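Local coordinates for protein pectinesterase (Sitophilus oryzae, PDB 4PMH) that hydrolyses the methyl esters of pectin to release methanol and probably helps the weevil digest plant cell walls, at residues A[10-15]-A[356-361]; A[267-272]-A[315-320]. All coordinates share one frame; numbering follows the deposited sequence.

Contact 1: A[10-15]-A[356-361]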
loop_
_atom_site.group_PDB
_atom_site.type_symbol
_atom_site.label_atom_id
_atom_site.label_comp_id
_atom_site.label_asym_id
_atom_site.label_seq_id
_atom_site.Cartn_x
_atom_site.Cartn_y
_atom_site.Cartn_z
ATOM N N ARG A 10 20.537 12.013 -3.151
ATOM C CA ARG A 10 19.905 11.154 -4.141
ATOM C C ARG A 10 20.829 10.038 -4.599
ATOM O O ARG A 10 21.402 10.088 -5.702
ATOM C CB ARG A 10 19.426 11.979 -5.329
ATOM C CG ARG A 10 18.481 11.191 -6.217
ATOM C CD ARG A 10 17.787 12.046 -7.263
ATOM N NE ARG A 10 16.767 11.262 -7.947
ATOM C CZ ARG A 10 15.878 11.732 -8.817
ATOM N NH1 ARG A 10 15.859 13.027 -9.162
ATOM N NH2 ARG A 10 15.002 10.888 -9.365
ATOM N N PRO A 11 20.984 9.014 -3.743
ATOM C CA PRO A 11 21.863 7.897 -4.061
ATOM C C PRO A 11 21.290 6.995 -5.137
ATOM O O PRO A 11 20.072 6.784 -5.206
ATOM C CB PRO A 11 22.017 7.154 -2.731
ATOM C CG PRO A 11 20.952 7.671 -1.829
ATOM C CD PRO A 11 20.444 8.962 -2.373
ATOM N N ILE A 12 22.181 6.492 -5.975
ATOM C CA ILE A 12 21.839 5.646 -7.104
ATOM C C ILE A 12 22.639 4.360 -7.015
ATOM O O ILE A 12 23.840 4.391 -6.812
ATOM C CB ILE A 12 22.184 6.338 -8.456
ATOM C CG1 ILE A 12 21.500 7.699 -8.563
ATOM C CG2 ILE A 12 21.859 5.431 -9.646
ATOM C CD1 ILE A 12 19.980 7.683 -8.552
ATOM N N LEU A 13 21.975 3.233 -7.190
ATOM C CA LEU A 13 22.641 1.934 -7.196
ATOM C C LEU A 13 23.588 1.787 -8.395
ATOM O O LEU A 13 23.307 2.276 -9.493
ATOM C CB LEU A 13 21.611 0.813 -7.266
ATOM C CG LEU A 13 20.599 0.648 -6.118
ATOM C CD1 LEU A 13 19.695 -0.547 -6.392
ATOM C CD2 LEU A 13 21.267 0.501 -4.764
ATOM N N THR A 14 24.679 1.072 -8.179
ATOM C CA THR A 14 25.556 0.665 -9.261
ATOM C C THR A 14 24.903 -0.445 -10.048
ATOM O O THR A 14 24.001 -1.125 -9.545
ATOM C CB THR A 14 26.912 0.178 -8.730
ATOM O OG1 THR A 14 26.751 -1.031 -7.974
ATOM C CG2 THR A 14 27.557 1.238 -7.849
ATOM N N ALA A 15 25.389 -0.674 -11.264
ATOM C CA ALA A 15 24.887 -1.788 -12.077
ATOM C C ALA A 15 24.981 -3.121 -11.349
ATOM O O ALA A 15 24.101 -3.983 -11.468
ATOM C CB ALA A 15 25.630 -1.856 -13.405
ATOM N N PHE A 356 16.751 4.296 0.802
ATOM C CA PHE A 356 16.000 4.674 -0.373
ATOM C C PHE A 356 16.960 4.793 -1.546
ATOM O O PHE A 356 17.928 5.544 -1.483
ATOM C CB PHE A 356 15.310 6.022 -0.158
ATOM C CG PHE A 356 14.424 6.086 1.052
ATOM C CD1 PHE A 356 13.748 4.975 1.512
ATOM C CD2 PHE A 356 14.263 7.282 1.719
ATOM C CE1 PHE A 356 12.921 5.052 2.619
ATOM C CE2 PHE A 356 13.445 7.374 2.832
ATOM C CZ PHE A 356 12.777 6.259 3.282
ATOM N N TRP A 357 16.710 4.035 -2.606
ATOM C CA TRP A 357 17.644 3.983 -3.729
ATOM C C TRP A 357 16.930 3.957 -5.062
ATOM O O TRP A 357 15.773 3.576 -5.151
ATOM C CB TRP A 357 18.531 2.729 -3.659
ATOM C CG TRP A 357 18.986 2.326 -2.275
ATOM C CD1 TRP A 357 18.370 1.430 -1.432
ATOM C CD2 TRP A 357 20.153 2.769 -1.602
ATOM N NE1 TRP A 357 19.081 1.312 -0.271
ATOM C CE2 TRP A 357 20.185 2.119 -0.342
ATOM C CE3 TRP A 357 21.179 3.664 -1.926
ATOM C CZ2 TRP A 357 21.203 2.345 0.597
ATOM C CZ3 TRP A 357 22.178 3.886 -0.997
ATOM C CH2 TRP A 357 22.182 3.214 0.254
ATOM N N GLU A 358 17.654 4.318 -6.114
ATOM C CA GLU A 358 17.113 4.249 -7.464
ATOM C C GLU A 358 18.092 3.556 -8.398
ATOM O O GLU A 358 19.275 3.541 -8.126
ATOM C CB GLU A 358 16.888 5.639 -7.992
ATOM C CG GLU A 358 15.800 6.406 -7.287
ATOM C CD GLU A 358 15.803 7.826 -7.759
ATOM O OE1 GLU A 358 16.287 8.659 -6.993
ATOM O OE2 GLU A 358 15.392 8.090 -8.910
ATOM N N TYR A 359 17.599 3.048 -9.524
ATOM C CA TYR A 359 18.479 2.536 -10.568
ATOM C C TYR A 359 17.799 2.718 -11.914
ATOM O O TYR A 359 16.715 2.177 -12.122
ATOM C CB TYR A 359 18.756 1.040 -10.380
ATOM C CG TYR A 359 19.591 0.437 -11.510
ATOM C CD1 TYR A 359 20.915 0.794 -11.672
ATOM C CD2 TYR A 359 19.055 -0.499 -12.390
ATOM C CE1 TYR A 359 21.690 0.257 -12.692
ATOM C CE2 TYR A 359 19.829 -1.041 -13.424
ATOM C CZ TYR A 359 21.138 -0.645 -13.567
ATOM O OH TYR A 359 21.937 -1.168 -14.576
ATOM N N ASN A 360 18.429 3.465 -12.820
ATOM C CA ASN A 360 18.031 3.478 -14.227
ATOM C C ASN A 360 16.605 3.952 -14.476
ATOM O O ASN A 360 15.873 3.387 -15.292
ATOM C CB ASN A 360 18.233 2.064 -14.798
ATOM C CG ASN A 360 18.367 2.051 -16.299
ATOM O OD1 ASN A 360 18.652 3.077 -16.915
ATOM N ND2 ASN A 360 18.187 0.881 -16.901
ATOM N N ASN A 361 16.203 4.988 -13.753
ATOM C CA ASN A 361 14.918 5.619 -13.981
ATOM C C ASN A 361 15.042 6.660 -15.097
ATOM O O ASN A 361 16.144 7.034 -15.504
ATOM C CB ASN A 361 14.402 6.253 -12.686
ATOM C CG ASN A 361 14.161 5.235 -11.596
ATOM O OD1 ASN A 361 13.678 4.131 -11.864
ATOM N ND2 ASN A 361 14.522 5.593 -10.345
HETATM O O HOH W 1 17.693 8.068 -4.656
#
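I12 and L13 draw alongside E358 and Y359, with CA atoms of I12 and E358 4.9 Å apart and segments 10-15 and 356-359 running 45° apart end to end; the one direct backbone hydrogen bond runs from L13 N to E358 O (2.9 Å). R10 meets E358 side-on through two nitrogens: NE reaches OE1 at 2.8 Å and NH2 reaches OE2 at 2.9 Å. Both oxygens use their syn lone pairs, and guanidinium and carboxylate lie 26° from coplanar. An extended chain from CG to NE, with CG anti to the backbone N (chi1 -166°), carries the R10 guanidinium to this place. On the anti side, E358 OE2 also accepts ND2 of N361 (3.0 Å), while a water donates to both E358 OE1 and P11 O. Further along, CB of P11 lies 3.7 Å from W357 CE3, and L13 CD2 packs on W357 CB, each pair crossing at about a right angle. The L13 carbonyl oxygen approaches the Y359 ring at its edge. Q2 also donates to E358 OE2, and R10 NH1 and NH2 bond to the T325 and G365 carbonyls; this buried pairing probably favours an ionised E358 and holds the N-terminal segment against the final strand, 355-359, of the parallel beta-helix.

Contact 2: A[267-272]-A[315-320]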
loop_
_atom_site.group_PDB
_atom_site.type_symbol
_atom_site.label_atom_id
_atom_site.label_comp_id
_atom_site.label_asym_id
_atom_site.label_seq_id
_atom_site.Cartn_x
_atom_site.Cartn_y
_atom_site.Cartn_z
ATOM N N TYR A 267 10.125 -2.202 -0.253
ATOM C CA TYR A 267 9.305 -1.872 -1.418
ATOM C C TYR A 267 10.162 -1.858 -2.699
ATOM O O TYR A 267 11.256 -1.321 -2.716
ATOM C CB TYR A 267 8.599 -0.533 -1.189
ATOM C CG TYR A 267 7.515 -0.519 -0.128
ATOM C CD1 TYR A 267 6.936 -1.693 0.353
ATOM C CD2 TYR A 267 7.028 0.703 0.375
ATOM C CE1 TYR A 267 5.905 -1.663 1.293
ATOM C CE2 TYR A 267 6.008 0.736 1.303
ATOM C CZ TYR A 267 5.460 -0.450 1.774
ATOM O OH TYR A 267 4.440 -0.409 2.682
ATOM N N PHE A 268 9.666 -2.498 -3.751
ATOM C CA PHE A 268 10.316 -2.521 -5.056
ATOM C C PHE A 268 9.345 -2.002 -6.108
ATOM O O PHE A 268 8.285 -2.617 -6.369
ATOM C CB PHE A 268 10.737 -3.947 -5.395
ATOM C CG PHE A 268 11.563 -4.067 -6.637
ATOM C CD1 PHE A 268 12.752 -3.390 -6.784
ATOM C CD2 PHE A 268 11.157 -4.904 -7.643
ATOM C CE1 PHE A 268 13.517 -3.533 -7.935
ATOM C CE2 PHE A 268 11.915 -5.071 -8.790
ATOM C CZ PHE A 268 13.088 -4.385 -8.940
ATOM N N VAL A 269 9.689 -0.849 -6.671
ATOM C CA VAL A 269 8.913 -0.207 -7.724
ATOM C C VAL A 269 9.677 -0.374 -9.044
ATOM O O VAL A 269 10.797 0.137 -9.180
ATOM C CB VAL A 269 8.706 1.274 -7.397
ATOM C CG1 VAL A 269 8.004 1.966 -8.540
ATOM C CG2 VAL A 269 7.929 1.443 -6.087
ATOM N N TYR A 270 9.073 -1.093 -9.996
ATOM C CA TYR A 270 9.737 -1.534 -11.227
ATOM C C TYR A 270 8.841 -1.352 -12.467
ATOM O O TYR A 270 7.680 -1.732 -12.451
ATOM C CB TYR A 270 10.087 -3.000 -11.072
ATOM C CG TYR A 270 10.741 -3.678 -12.249
ATOM C CD1 TYR A 270 11.969 -3.256 -12.721
ATOM C CD2 TYR A 270 10.174 -4.812 -12.820
ATOM C CE1 TYR A 270 12.595 -3.901 -13.773
ATOM C CE2 TYR A 270 10.799 -5.469 -13.875
ATOM C CZ TYR A 270 12.007 -5.003 -14.348
ATOM O OH TYR A 270 12.624 -5.636 -15.404
ATOM N N LYS A 271 9.397 -0.765 -13.533
ATOM C CA LYS A 271 8.687 -0.491 -14.769
ATOM C C LYS A 271 7.362 0.221 -14.481
ATOM O O LYS A 271 6.346 -0.076 -15.086
ATOM C CB LYS A 271 8.434 -1.778 -15.545
ATOM C CG LYS A 271 9.678 -2.584 -15.853
ATOM C CD LYS A 271 10.556 -1.868 -16.852
ATOM C CE LYS A 271 11.456 -2.846 -17.582
ATOM N NZ LYS A 271 12.588 -2.150 -18.233
ATOM N N SER A 272 7.396 1.169 -13.565
ATOM C CA SER A 272 6.200 1.888 -13.137
ATOM C C SER A 272 6.302 3.380 -13.506
ATOM O O SER A 272 7.306 3.823 -14.092
ATOM C CB SER A 272 6.002 1.677 -11.625
ATOM O OG SER A 272 5.520 0.339 -11.360
ATOM N N LYS A 315 13.263 1.328 -9.605
ATOM C CA LYS A 315 14.127 0.846 -10.688
ATOM C C LYS A 315 13.423 0.881 -12.049
ATOM O O LYS A 315 12.287 0.422 -12.163
ATOM C CB LYS A 315 14.504 -0.604 -10.399
ATOM C CG LYS A 315 15.347 -1.285 -11.466
ATOM C CD LYS A 315 15.985 -2.531 -10.871
ATOM C CE LYS A 315 16.813 -3.307 -11.889
ATOM N NZ LYS A 315 17.347 -4.549 -11.276
ATOM N N GLU A 316 14.107 1.400 -13.077
ATOM C CA GLU A 316 13.598 1.378 -14.457
ATOM C C GLU A 316 12.159 1.865 -14.563
ATOM O O GLU A 316 11.323 1.297 -15.251
ATOM C CB GLU A 316 13.856 -0.005 -15.077
ATOM C CG GLU A 316 15.361 -0.230 -15.116
ATOM C CD GLU A 316 15.812 -1.550 -15.675
ATOM O OE1 GLU A 316 14.950 -2.337 -16.080
ATOM O OE2 GLU A 316 17.045 -1.774 -15.718
ATOM N N SER A 317 11.894 2.948 -13.845
ATOM C CA SER A 317 10.591 3.554 -13.819
ATOM C C SER A 317 10.647 4.974 -14.398
ATOM O O SER A 317 11.718 5.587 -14.507
ATOM C CB SER A 317 10.057 3.569 -12.395
ATOM O OG SER A 317 9.748 2.255 -11.969
ATOM N N THR A 318 9.474 5.462 -14.770
ATOM C CA THR A 318 9.299 6.814 -15.243
ATOM C C THR A 318 8.918 7.719 -14.067
ATOM O O THR A 318 7.939 7.468 -13.379
ATOM C CB THR A 318 8.192 6.847 -16.309
ATOM O OG1 THR A 318 8.607 6.072 -17.454
ATOM C CG2 THR A 318 7.894 8.270 -16.735
ATOM N N ILE A 319 9.693 8.758 -13.828
ATOM C CA ILE A 319 9.394 9.700 -12.753
ATOM C C ILE A 319 9.126 11.048 -13.407
ATOM O O ILE A 319 10.012 11.602 -14.066
ATOM C CB ILE A 319 10.550 9.804 -11.756
ATOM C CG1 ILE A 319 10.911 8.404 -11.215
ATOM C CG2 ILE A 319 10.193 10.742 -10.619
ATOM C CD1 ILE A 319 12.057 8.392 -10.219
ATOM N N ASP A 320 7.917 11.584 -13.257
ATOM C CA ASP A 320 7.615 12.854 -13.923
ATOM C C ASP A 320 8.171 14.014 -13.110
ATOM O O ASP A 320 8.612 13.836 -11.985
ATOM C CB ASP A 320 6.126 13.003 -14.238
ATOM C CG ASP A 320 5.670 12.080 -15.367
ATOM O OD1 ASP A 320 6.480 11.663 -16.210
ATOM O OD2 ASP A 320 4.495 11.720 -15.427
#
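Y270 and K315 pair in parallel, CA atoms 5.0 Å apart, where strand 267-270 ends beside strand 311-315; both chains then turn together, K271 and E316 each having positive phi and psi, in the left-handed region. K315 N donates almost straight to V269 O at 2.8 Å. Past the turn, T318 N bonds to S272 O, also at 2.8 Å. Between them S317 OG takes the S272 N-H (3.0 Å, 163° at the hydrogen) and donates to K315 O from above that carbonyl's plane. Its chi1 of -70° sets OG beside its own backbone N, which turns it toward the S272 N-H. Replacing S317 by an alanine would probably leave S272 N without this acceptor and K315 O without the hydroxyl that donates to it. K271 CG, set beside its own backbone N, lies over the centre of the Y270 ring, 3.5 Å above its plane; the bend at chi2 then swings the rest of the chain to E316, where K271 NZ meets E316 OE1 at 3.2 Å in a salt bridge from above the carboxylate plane. That same oxygen lies at the edge of the Y270 ring, while E316 OE2 accepts from N360. K315 runs extended beside Y270, its CD at the edge of the F268 ring (3.9 Å from CZ), and its NZ reaches F21 O. The contact is a coil-to-coil junction at a turn of the parallel beta-helix: strand 233-237 flanks 267-270 on one side, strand 311-315 lies on the other, and 355-359 follows beyond it, touching K315 and E316, while past the turn the chains enter neighbouring strands 273-276 and 318-319 of a second sheet.

In the fold
Contacts 1 and 2 lie about 11 Å apart, centre to centre, on the same side of the chain's centre. Both segments of contact 2 fall between those of contact 1 in the sequence. Strands 267-270, 311-315 and 355-359 are consecutive in one parallel sheet, 355-359 being an edge strand of it, so contact 2 joins successive coils of the beta-helix and contact 1 lays the N-terminal segment against the final one. They meet directly: Y359 O lies 2.9 Å from E316 N and N361 OD1 lies 2.9 Å from S317 N, both probable hydrogen bonds. The coil-to-coil bonding thus runs on to the end of the helix, where the chain's two terminal regions come together.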